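Local coordinates for sensor histidine kinase PdtaS (Mycobacterium tuberculosis, PDB 2YKF), which probably autophosphorylates on a histidine when nutrients run short and cyclic di-GMP rises, and is represented here by its cytosolic GAF and PAS sensor region, at residues V28-L33 with L261-P266; T146-C151 with D181-L186; D235-D240 with K247-E252. All blocks are in the same frame, centred on the assembly; numbering follows the deposited sequence.

Interaction 1: V28-L33 with L261-P266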
loop_
_atom_site.group_PDB
_atom_site.type_symbol
_atom_site.label_atom_id
_atom_site.label_comp_id
_atom_site.label_asym_id
_atom_site.label_seq_id
_atom_site.Cartn_x
_atom_site.Cartn_y
_atom_site.Cartn_z
ATOM N N VAL A 28 8.500 14.131 -2.647
ATOM C CA VAL A 28 7.783 13.634 -1.475
ATOM C C VAL A 28 6.377 13.054 -1.857
ATOM O O VAL A 28 5.924 12.080 -1.276
ATOM C CB VAL A 28 7.674 14.746 -0.375
ATOM C CG1 VAL A 28 6.871 14.222 0.814
ATOM C CG2 VAL A 28 9.104 15.116 0.116
ATOM N N GLY A 29 5.779 13.590 -2.896
ATOM C CA GLY A 29 4.494 13.102 -3.360
ATOM C C GLY A 29 4.681 11.733 -3.999
ATOM O O GLY A 29 3.722 10.992 -4.091
ATOM N N GLU A 30 5.902 11.389 -4.433
ATOM C CA GLU A 30 6.122 10.141 -5.171
ATOM C C GLU A 30 6.973 9.115 -4.463
ATOM O O GLU A 30 7.028 7.974 -4.894
ATOM C CB GLU A 30 6.882 10.457 -6.439
ATOM C CG GLU A 30 6.179 11.375 -7.354
ATOM C CD GLU A 30 5.401 10.674 -8.469
ATOM O OE1 GLU A 30 4.982 9.498 -8.295
ATOM O OE2 GLU A 30 5.200 11.337 -9.519
ATOM N N TRP A 31 7.724 9.513 -3.430
ATOM C CA TRP A 31 8.783 8.633 -2.986
ATOM C C TRP A 31 8.285 7.455 -2.105
ATOM O O TRP A 31 9.087 6.602 -1.736
ATOM C CB TRP A 31 9.858 9.450 -2.247
ATOM C CG TRP A 31 9.425 9.997 -0.951
ATOM C CD1 TRP A 31 8.126 10.098 -0.410
ATOM C CD2 TRP A 31 10.303 10.576 0.003
ATOM N NE1 TRP A 31 8.202 10.721 0.830
ATOM C CE2 TRP A 31 9.531 11.023 1.087
ATOM C CE3 TRP A 31 11.714 10.783 0.025
ATOM C CZ2 TRP A 31 10.141 11.664 2.220
ATOM C CZ3 TRP A 31 12.296 11.343 1.140
ATOM C CH2 TRP A 31 11.515 11.787 2.213
ATOM N N GLN A 32 6.981 7.355 -1.787
ATOM C CA GLN A 32 6.520 6.068 -1.229
ATOM C C GLN A 32 6.978 4.872 -2.108
ATOM O O GLN A 32 7.346 3.804 -1.614
ATOM C CB GLN A 32 4.976 6.023 -1.005
ATOM C CG GLN A 32 4.565 4.708 -0.158
ATOM C CD GLN A 32 5.141 4.758 1.254
ATOM O OE1 GLN A 32 4.973 5.754 1.986
ATOM N NE2 GLN A 32 5.895 3.727 1.619
ATOM N N LEU A 33 6.852 5.016 -3.427
ATOM C CA LEU A 33 7.236 3.979 -4.357
ATOM C C LEU A 33 8.744 3.644 -4.193
ATOM O O LEU A 33 9.144 2.505 -4.121
ATOM C CB LEU A 33 6.982 4.465 -5.792
ATOM C CG LEU A 33 7.517 3.571 -6.889
ATOM C CD1 LEU A 33 6.942 2.148 -6.783
ATOM C CD2 LEU A 33 7.188 4.236 -8.316
ATOM N N LEU A 261 -6.033 -0.981 -12.420
ATOM C CA LEU A 261 -5.468 0.369 -12.506
ATOM C C LEU A 261 -4.022 0.159 -12.885
ATOM O O LEU A 261 -3.366 -0.689 -12.315
ATOM C CB LEU A 261 -5.447 1.114 -11.151
ATOM C CG LEU A 261 -6.732 1.585 -10.525
ATOM C CD1 LEU A 261 -6.370 2.306 -9.182
ATOM C CD2 LEU A 261 -7.353 2.529 -11.511
ATOM N N LEU A 262 -3.542 0.945 -13.840
ATOM C CA LEU A 262 -2.165 0.815 -14.315
ATOM C C LEU A 262 -1.496 2.129 -14.086
ATOM O O LEU A 262 -2.115 3.186 -14.340
ATOM C CB LEU A 262 -2.122 0.592 -15.829
ATOM C CG LEU A 262 -2.701 -0.692 -16.348
ATOM C CD1 LEU A 262 -2.701 -0.627 -17.879
ATOM C CD2 LEU A 262 -1.861 -1.801 -15.891
ATOM N N ARG A 263 -0.231 2.078 -13.665
ATOM C CA ARG A 263 0.611 3.273 -13.630
ATOM C C ARG A 263 1.973 2.975 -14.320
ATOM O O ARG A 263 2.645 1.982 -13.981
ATOM C CB ARG A 263 0.846 3.703 -12.203
ATOM C CG ARG A 263 1.715 4.921 -12.189
ATOM C CD ARG A 263 2.143 5.250 -10.865
ATOM N NE ARG A 263 3.180 6.284 -10.931
ATOM C CZ ARG A 263 3.830 6.680 -9.861
ATOM N NH1 ARG A 263 3.552 6.095 -8.687
ATOM N NH2 ARG A 263 4.752 7.633 -9.961
ATOM N N THR A 264 2.329 3.764 -15.341
ATOM C CA THR A 264 3.557 3.536 -16.080
ATOM C C THR A 264 4.569 4.621 -15.656
ATOM O O THR A 264 4.182 5.752 -15.276
ATOM C CB THR A 264 3.331 3.611 -17.616
ATOM O OG1 THR A 264 2.840 4.937 -17.967
ATOM C CG2 THR A 264 2.220 2.594 -18.028
ATOM N N LEU A 265 5.840 4.241 -15.723
ATOM C CA LEU A 265 6.994 5.081 -15.331
ATOM C C LEU A 265 8.104 4.765 -16.304
ATOM O O LEU A 265 8.591 3.656 -16.324
ATOM C CB LEU A 265 7.534 4.659 -13.961
ATOM C CG LEU A 265 6.688 5.074 -12.827
ATOM C CD1 LEU A 265 5.845 3.804 -12.585
ATOM C CD2 LEU A 265 7.645 5.396 -11.646
ATOM N N PRO A 266 8.411 5.687 -17.207
ATOM C CA PRO A 266 9.515 5.414 -18.132
ATOM C C PRO A 266 10.854 5.446 -17.344
ATOM O O PRO A 266 10.984 6.207 -16.373
ATOM C CB PRO A 266 9.424 6.566 -19.133
ATOM C CG PRO A 266 8.713 7.666 -18.433
ATOM C CD PRO A 266 7.796 7.012 -17.399
#
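Arg263 reaches Glu30 by standing straight out from its strand: CG is anti to the backbone N and the chain stays extended as far as NE. Glu30 comes from the helix with a bend at chi2 (-96°), which swings its carboxylate across the tip of the arginine. OE1 lies 2.5 Å from NH2 of Arg263 and forms a salt bridge whose hydrogen bond is weak, the angle at the hydrogen being only 125°. The carboxylate and guanidinium planes are tilted 24° from each other, and a single oxygen makes the bond, OE2 of Glu30 staying 3.8 Å from NH2 of Arg263. Beside the ion pair, CD2 of Leu33 meets CD2 of Leu265 tip to tip at 3.6 Å and also passes 4.1 Å from NH1 of Arg263. Leu279 of the neighbouring strand 272-282 touches both Leu33 and Arg263. The helix belongs to the GAF region and the strand to the PAS-like region, so the contact joins the two sensor modules across a buried interface. Arg250 NH1 lies close to NE of Arg263, and the negative charge of Glu30 probably helps offset this crowding of positive charge between the domains.

Interaction 2: T146-C151 with D181-L186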
loop_
_atom_site.group_PDB
_atom_site.type_symbol
_atom_site.label_atom_id
_atom_site.label_comp_id
_atom_site.label_asym_id
_atom_site.label_seq_id
_atom_site.Cartn_x
_atom_site.Cartn_y
_atom_site.Cartn_z
ATOM N N THR A 146 14.797 -8.762 -5.477
ATOM C CA THR A 146 15.787 -8.291 -6.470
ATOM C C THR A 146 15.222 -7.335 -7.511
ATOM O O THR A 146 15.813 -6.223 -7.753
ATOM C CB THR A 146 16.482 -9.484 -7.165
ATOM O OG1 THR A 146 17.032 -10.307 -6.147
ATOM C CG2 THR A 146 17.536 -9.017 -8.019
ATOM N N ALA A 147 14.091 -7.715 -8.147
ATOM C CA ALA A 147 13.497 -6.833 -9.221
ATOM C C ALA A 147 13.119 -5.443 -8.656
ATOM O O ALA A 147 13.362 -4.368 -9.275
ATOM C CB ALA A 147 12.231 -7.525 -9.808
ATOM N N TYR A 148 12.611 -5.452 -7.419
ATOM C CA TYR A 148 12.232 -4.159 -6.757
ATOM C C TYR A 148 13.471 -3.306 -6.486
ATOM O O TYR A 148 13.464 -2.085 -6.739
ATOM C CB TYR A 148 11.569 -4.444 -5.411
ATOM C CG TYR A 148 10.111 -4.726 -5.385
ATOM C CD1 TYR A 148 9.455 -5.239 -6.454
ATOM C CD2 TYR A 148 9.374 -4.448 -4.221
ATOM C CE1 TYR A 148 8.068 -5.471 -6.387
ATOM C CE2 TYR A 148 8.030 -4.684 -4.166
ATOM C CZ TYR A 148 7.400 -5.205 -5.222
ATOM O OH TYR A 148 6.040 -5.468 -5.172
ATOM N N ARG A 149 14.506 -3.912 -5.909
ATOM C CA ARG A 149 15.722 -3.204 -5.561
ATOM C C ARG A 149 16.415 -2.656 -6.806
ATOM O O ARG A 149 16.908 -1.539 -6.808
ATOM C CB ARG A 149 16.640 -4.127 -4.767
ATOM C CG ARG A 149 15.986 -4.629 -3.444
ATOM C CD ARG A 149 16.908 -5.562 -2.682
ATOM N NE ARG A 149 16.501 -5.636 -1.275
ATOM C CZ ARG A 149 16.073 -6.735 -0.688
ATOM N NH1 ARG A 149 16.051 -7.872 -1.354
ATOM N NH2 ARG A 149 15.690 -6.701 0.567
ATOM N N LEU A 150 16.404 -3.428 -7.877
ATOM C CA LEU A 150 16.984 -2.951 -9.172
ATOM C C LEU A 150 16.240 -1.742 -9.723
ATOM O O LEU A 150 16.846 -0.785 -10.201
ATOM C CB LEU A 150 17.035 -4.090 -10.193
ATOM C CG LEU A 150 18.187 -5.125 -9.945
ATOM C CD1 LEU A 150 17.924 -6.245 -10.949
ATOM C CD2 LEU A 150 19.567 -4.533 -10.172
ATOM N N CYS A 151 14.918 -1.762 -9.637
ATOM C CA CYS A 151 14.114 -0.592 -10.052
ATOM C C CYS A 151 14.375 0.618 -9.141
ATOM O O CYS A 151 14.445 1.751 -9.648
ATOM C CB CYS A 151 12.618 -0.999 -10.051
ATOM S SG CYS A 151 11.556 0.306 -10.815
ATOM N N ASP A 181 1.036 -4.023 -4.966
ATOM C CA ASP A 181 -0.148 -4.412 -5.747
ATOM C C ASP A 181 0.163 -5.219 -7.005
ATOM O O ASP A 181 -0.664 -6.025 -7.456
ATOM C CB ASP A 181 -1.012 -3.172 -6.108
ATOM C CG ASP A 181 -1.558 -2.451 -4.853
ATOM O OD1 ASP A 181 -1.767 -3.095 -3.777
ATOM O OD2 ASP A 181 -1.790 -1.227 -4.922
ATOM N N GLY A 182 1.292 -4.927 -7.664
ATOM C CA GLY A 182 1.614 -5.645 -8.906
ATOM C C GLY A 182 2.736 -4.836 -9.599
ATOM O O GLY A 182 2.617 -3.623 -9.767
ATOM N N PHE A 183 3.797 -5.510 -9.980
ATOM C CA PHE A 183 4.970 -4.802 -10.506
ATOM C C PHE A 183 5.441 -5.536 -11.729
ATOM O O PHE A 183 5.566 -6.796 -11.682
ATOM C CB PHE A 183 6.108 -4.841 -9.482
ATOM C CG PHE A 183 7.390 -4.220 -9.991
ATOM C CD1 PHE A 183 7.535 -2.885 -10.018
ATOM C CD2 PHE A 183 8.396 -5.017 -10.542
ATOM C CE1 PHE A 183 8.756 -2.282 -10.493
ATOM C CE2 PHE A 183 9.562 -4.457 -11.039
ATOM C CZ PHE A 183 9.742 -3.090 -11.022
ATOM N N ILE A 184 5.707 -4.789 -12.816
ATOM C CA ILE A 184 6.212 -5.367 -14.106
ATOM C C ILE A 184 7.412 -4.530 -14.570
ATOM O O ILE A 184 7.345 -3.297 -14.527
ATOM C CB ILE A 184 5.142 -5.236 -15.193
ATOM C CG1 ILE A 184 4.042 -6.284 -14.986
ATOM C CG2 ILE A 184 5.711 -5.463 -16.631
ATOM C CD1 ILE A 184 2.730 -6.017 -15.744
ATOM N N ARG A 185 8.517 -5.180 -14.949
ATOM C CA ARG A 185 9.639 -4.459 -15.521
ATOM C C ARG A 185 9.653 -4.762 -17.020
ATOM O O ARG A 185 9.627 -5.929 -17.414
ATOM C CB ARG A 185 10.952 -4.846 -14.841
ATOM C CG ARG A 185 12.193 -4.183 -15.429
ATOM C CD ARG A 185 12.195 -2.702 -15.183
ATOM N NE ARG A 185 12.766 -1.993 -16.327
ATOM C CZ ARG A 185 14.065 -1.795 -16.519
ATOM N NH1 ARG A 185 14.943 -2.230 -15.625
ATOM N NH2 ARG A 185 14.483 -1.137 -17.589
ATOM N N LEU A 186 9.645 -3.697 -17.844
ATOM C CA LEU A 186 9.743 -3.889 -19.318
ATOM C C LEU A 186 11.148 -3.487 -19.766
ATOM O O LEU A 186 11.670 -2.521 -19.290
ATOM C CB LEU A 186 8.776 -2.977 -20.072
ATOM C CG LEU A 186 7.284 -3.102 -19.908
ATOM C CD1 LEU A 186 6.613 -2.317 -21.082
ATOM C CD2 LEU A 186 6.920 -4.590 -19.946
#
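Phe183 meets three residues of the helix at once: Tyr148, Ala147 and Cys151. Tyr148 turns its edge toward the face of the Phe183 ring in a T-shaped pair, with centroids 5.4 Å apart and planes at 64°. Its CD1 stands over that face near the rim, while CE1 packs 3.7 Å from CB of Phe183. At the far end of the phenylalanine, CB of Cys151 approaches CZ to 3.7 Å, and SG lies at the ring edge, 5.0 Å from the centroid, as a sulfur-aromatic contact. Ala147, one helical turn before Cys151, adds its CB at 4.2 Å from CE2 of Phe183. A trans first torsion (176°) points the phenylalanine ring from the sheet at the helix.

Around this first shell, Leu37 of helix 18-38 touches Tyr148, Cys151 and Phe183, while Tyr194, Ala277 and Leu279 from the flanking strands support the phenylalanine. Backbone hydrogen bonds from Phe183 to Ser196 and from Ile184 to Ile278 fix the strand between its neighbours. A bound sulfate ion, probably from the crystallisation liquor, lies about 3 Å from the side chain of Tyr148.

Helix 143-161, whose residues 146-151 lie in the GAF region, is thus laid against the PAS-like sheet. With neither a hydrogen bond nor an ion pair between the two segments, the contact rests on van der Waals and aromatic packing, so its specificity probably comes from how the rings, Ala147 and Cys151 fit together.

Interaction 3: D235-D240 with K247-E252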
loop_
_atom_site.group_PDB
_atom_site.type_symbol
_atom_site.label_atom_id
_atom_site.label_comp_id
_atom_site.label_asym_id
_atom_site.label_seq_id
_atom_site.Cartn_x
_atom_site.Cartn_y
_atom_site.Cartn_z
ATOM N N ASP A 235 -1.837 0.546 -26.090
ATOM C CA ASP A 235 -0.838 0.240 -27.112
ATOM C C ASP A 235 0.008 1.493 -27.499
ATOM O O ASP A 235 1.269 1.488 -27.346
ATOM C CB ASP A 235 -1.550 -0.376 -28.353
ATOM C CG ASP A 235 -0.546 -0.833 -29.452
ATOM O OD1 ASP A 235 0.647 -0.430 -29.385
ATOM O OD2 ASP A 235 -0.940 -1.619 -30.340
ATOM N N GLU A 236 -0.644 2.568 -27.930
ATOM C CA GLU A 236 0.084 3.823 -28.254
ATOM C C GLU A 236 0.875 4.419 -27.076
ATOM O O GLU A 236 1.994 4.896 -27.238
ATOM C CB GLU A 236 -0.858 4.900 -28.818
ATOM C CG GLU A 236 -1.270 4.566 -30.282
ATOM C CD GLU A 236 -0.052 4.466 -31.242
ATOM O OE1 GLU A 236 0.900 5.318 -31.147
ATOM O OE2 GLU A 236 -0.048 3.535 -32.100
ATOM N N HIS A 237 0.264 4.430 -25.910
ATOM C CA HIS A 237 0.951 4.913 -24.714
ATOM C C HIS A 237 2.245 4.205 -24.486
ATOM O O HIS A 237 3.283 4.837 -24.366
ATOM C CB HIS A 237 0.101 4.758 -23.466
ATOM C CG HIS A 237 0.848 5.125 -22.224
ATOM N ND1 HIS A 237 1.365 6.396 -22.010
ATOM C CD2 HIS A 237 1.222 4.372 -21.164
ATOM C CE1 HIS A 237 1.996 6.411 -20.845
ATOM N NE2 HIS A 237 1.930 5.193 -20.317
ATOM N N VAL A 238 2.194 2.901 -24.437
ATOM C CA VAL A 238 3.382 2.121 -24.147
ATOM C C VAL A 238 4.471 2.324 -25.231
ATOM O O VAL A 238 5.652 2.524 -24.898
ATOM C CB VAL A 238 3.031 0.641 -23.951
ATOM C CG1 VAL A 238 4.276 -0.193 -23.885
ATOM C CG2 VAL A 238 2.249 0.456 -22.620
ATOM N N GLN A 239 4.070 2.341 -26.511
ATOM C CA GLN A 239 5.014 2.714 -27.584
ATOM C C GLN A 239 5.672 4.067 -27.358
ATOM O O GLN A 239 6.855 4.152 -27.513
ATOM C CB GLN A 239 4.344 2.719 -28.951
ATOM C CG GLN A 239 3.799 1.360 -29.361
ATOM C CD GLN A 239 3.354 1.401 -30.823
ATOM O OE1 GLN A 239 4.054 1.983 -31.651
ATOM N NE2 GLN A 239 2.169 0.831 -31.133
ATOM N N ASP A 240 4.896 5.100 -27.012
ATOM C CA ASP A 240 5.419 6.437 -26.701
ATOM C C ASP A 240 6.332 6.478 -25.468
ATOM O O ASP A 240 7.311 7.263 -25.394
ATOM C CB ASP A 240 4.269 7.431 -26.446
ATOM C CG ASP A 240 3.494 7.785 -27.727
ATOM O OD1 ASP A 240 3.971 7.416 -28.827
ATOM O OD2 ASP A 240 2.407 8.418 -27.631
ATOM N N LYS A 247 5.084 10.827 -21.271
ATOM C CA LYS A 247 5.428 10.652 -19.896
ATOM C C LYS A 247 4.680 9.420 -19.324
ATOM O O LYS A 247 3.808 8.867 -20.005
ATOM C CB LYS A 247 5.149 11.973 -19.191
ATOM C CG LYS A 247 6.108 13.075 -19.819
ATOM C CD LYS A 247 5.882 14.460 -19.253
ATOM C CE LYS A 247 6.285 15.539 -20.284
ATOM N NZ LYS A 247 5.680 16.865 -19.945
ATOM N N GLY A 248 5.038 8.977 -18.122
ATOM C CA GLY A 248 4.201 7.968 -17.458
ATOM C C GLY A 248 2.748 8.443 -17.302
ATOM O O GLY A 248 2.463 9.677 -17.242
ATOM N N MET A 249 1.816 7.489 -17.236
ATOM C CA MET A 249 0.417 7.819 -16.979
ATOM C C MET A 249 -0.240 6.858 -16.019
ATOM O O MET A 249 0.268 5.777 -15.788
ATOM C CB MET A 249 -0.391 7.800 -18.284
ATOM C CG MET A 249 0.182 8.745 -19.324
ATOM S SD MET A 249 -1.061 9.491 -20.381
ATOM C CE MET A 249 -1.147 11.168 -19.722
ATOM N N ARG A 250 -1.394 7.269 -15.495
ATOM C CA ARG A 250 -2.230 6.403 -14.647
ATOM C C ARG A 250 -3.445 6.088 -15.486
ATOM O O ARG A 250 -3.976 6.975 -16.144
ATOM C CB ARG A 250 -2.600 7.126 -13.339
ATOM C CG ARG A 250 -1.385 7.210 -12.373
ATOM C CD ARG A 250 -1.589 8.092 -11.093
ATOM N NE ARG A 250 -0.723 9.288 -11.156
ATOM C CZ ARG A 250 0.459 9.443 -10.535
ATOM N NH1 ARG A 250 0.956 8.506 -9.727
ATOM N NH2 ARG A 250 1.138 10.577 -10.694
ATOM N N MET A 251 -3.876 4.834 -15.530
ATOM C CA MET A 251 -5.098 4.568 -16.247
ATOM C C MET A 251 -5.888 3.386 -15.722
ATOM O O MET A 251 -5.306 2.425 -15.238
ATOM C CB MET A 251 -4.873 4.431 -17.748
ATOM C CG MET A 251 -3.903 3.403 -18.203
ATOM S SD MET A 251 -3.149 3.936 -19.760
ATOM C CE MET A 251 -4.624 4.331 -20.764
ATOM N N GLU A 252 -7.206 3.472 -15.845
ATOM C CA GLU A 252 -8.080 2.405 -15.405
ATOM C C GLU A 252 -8.623 1.695 -16.635
ATOM O O GLU A 252 -9.128 2.337 -17.588
ATOM C CB GLU A 252 -9.191 3.001 -14.561
ATOM C CG GLU A 252 -10.222 2.012 -14.117
ATOM C CD GLU A 252 -11.394 2.667 -13.361
ATOM O OE1 GLU A 252 -11.202 3.611 -12.567
ATOM O OE2 GLU A 252 -12.507 2.202 -13.549
#
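His237 projects from its helix toward Met249 and the backbone that leads into strand 250-255. From CB, a chi1 of 174° swings the imidazole off the helix toward residues 247-249. ND1 passes 3.8 Å from CG of Met249. CE1 is the most closely engaged atom: it lies 3.2 Å from the carbonyl O of Lys247, which sits at the ring edge near its plane, and 3.3 Å from Met249 CG, which approaches obliquely. NE2, at the tip, comes within 4.0 Å of CB of Met249, but its hydrogen-bond partner is the hydroxyl of Thr264 on the adjacent strand. That same hydroxyl is also hydrogen-bonded to the backbone N of Met249, so one threonine ties the ring to the residue just before the strand. The sulfurs of Met249 and Met251 both lie obliquely off the normal of the His237 ring, 4.8 and 5.1 Å from its centroid. Along the helix, Gln239 NE2 donates an almost straight hydrogen bond to Asp235 OD1, meeting it from above the carboxylate plane. This is the helix-to-edge-strand connection of a PAS-like fold, whose five-stranded antiparallel sheet has strand order 2-1-5-4-3; helix 228-243 leads by a short loop into the outermost strand 250-255.

In the fold
Interactions 1 and 2 are buried and bring GAF-region helices, 18-38 and 143-161, against the PAS-like sheet, one at strand 258-269 and the other at strand 183-186. Leu279 of strand 272-282 touches side chains of both, although the contacts themselves stay about 6 Å apart at their nearest atoms. Interaction 3 is a surface contact inside the PAS-like region, at the outer strand 250-255 next to 258-269. It meets interaction 1 through Thr264 and through the backbone pairing of Leu262 with Met251. The chemistry differs accordingly: a charged pair with leucines in 28-33/261-266, aromatic packing in 146-151/181-186, and a histidine among methionines and backbone in 235-240/247-252.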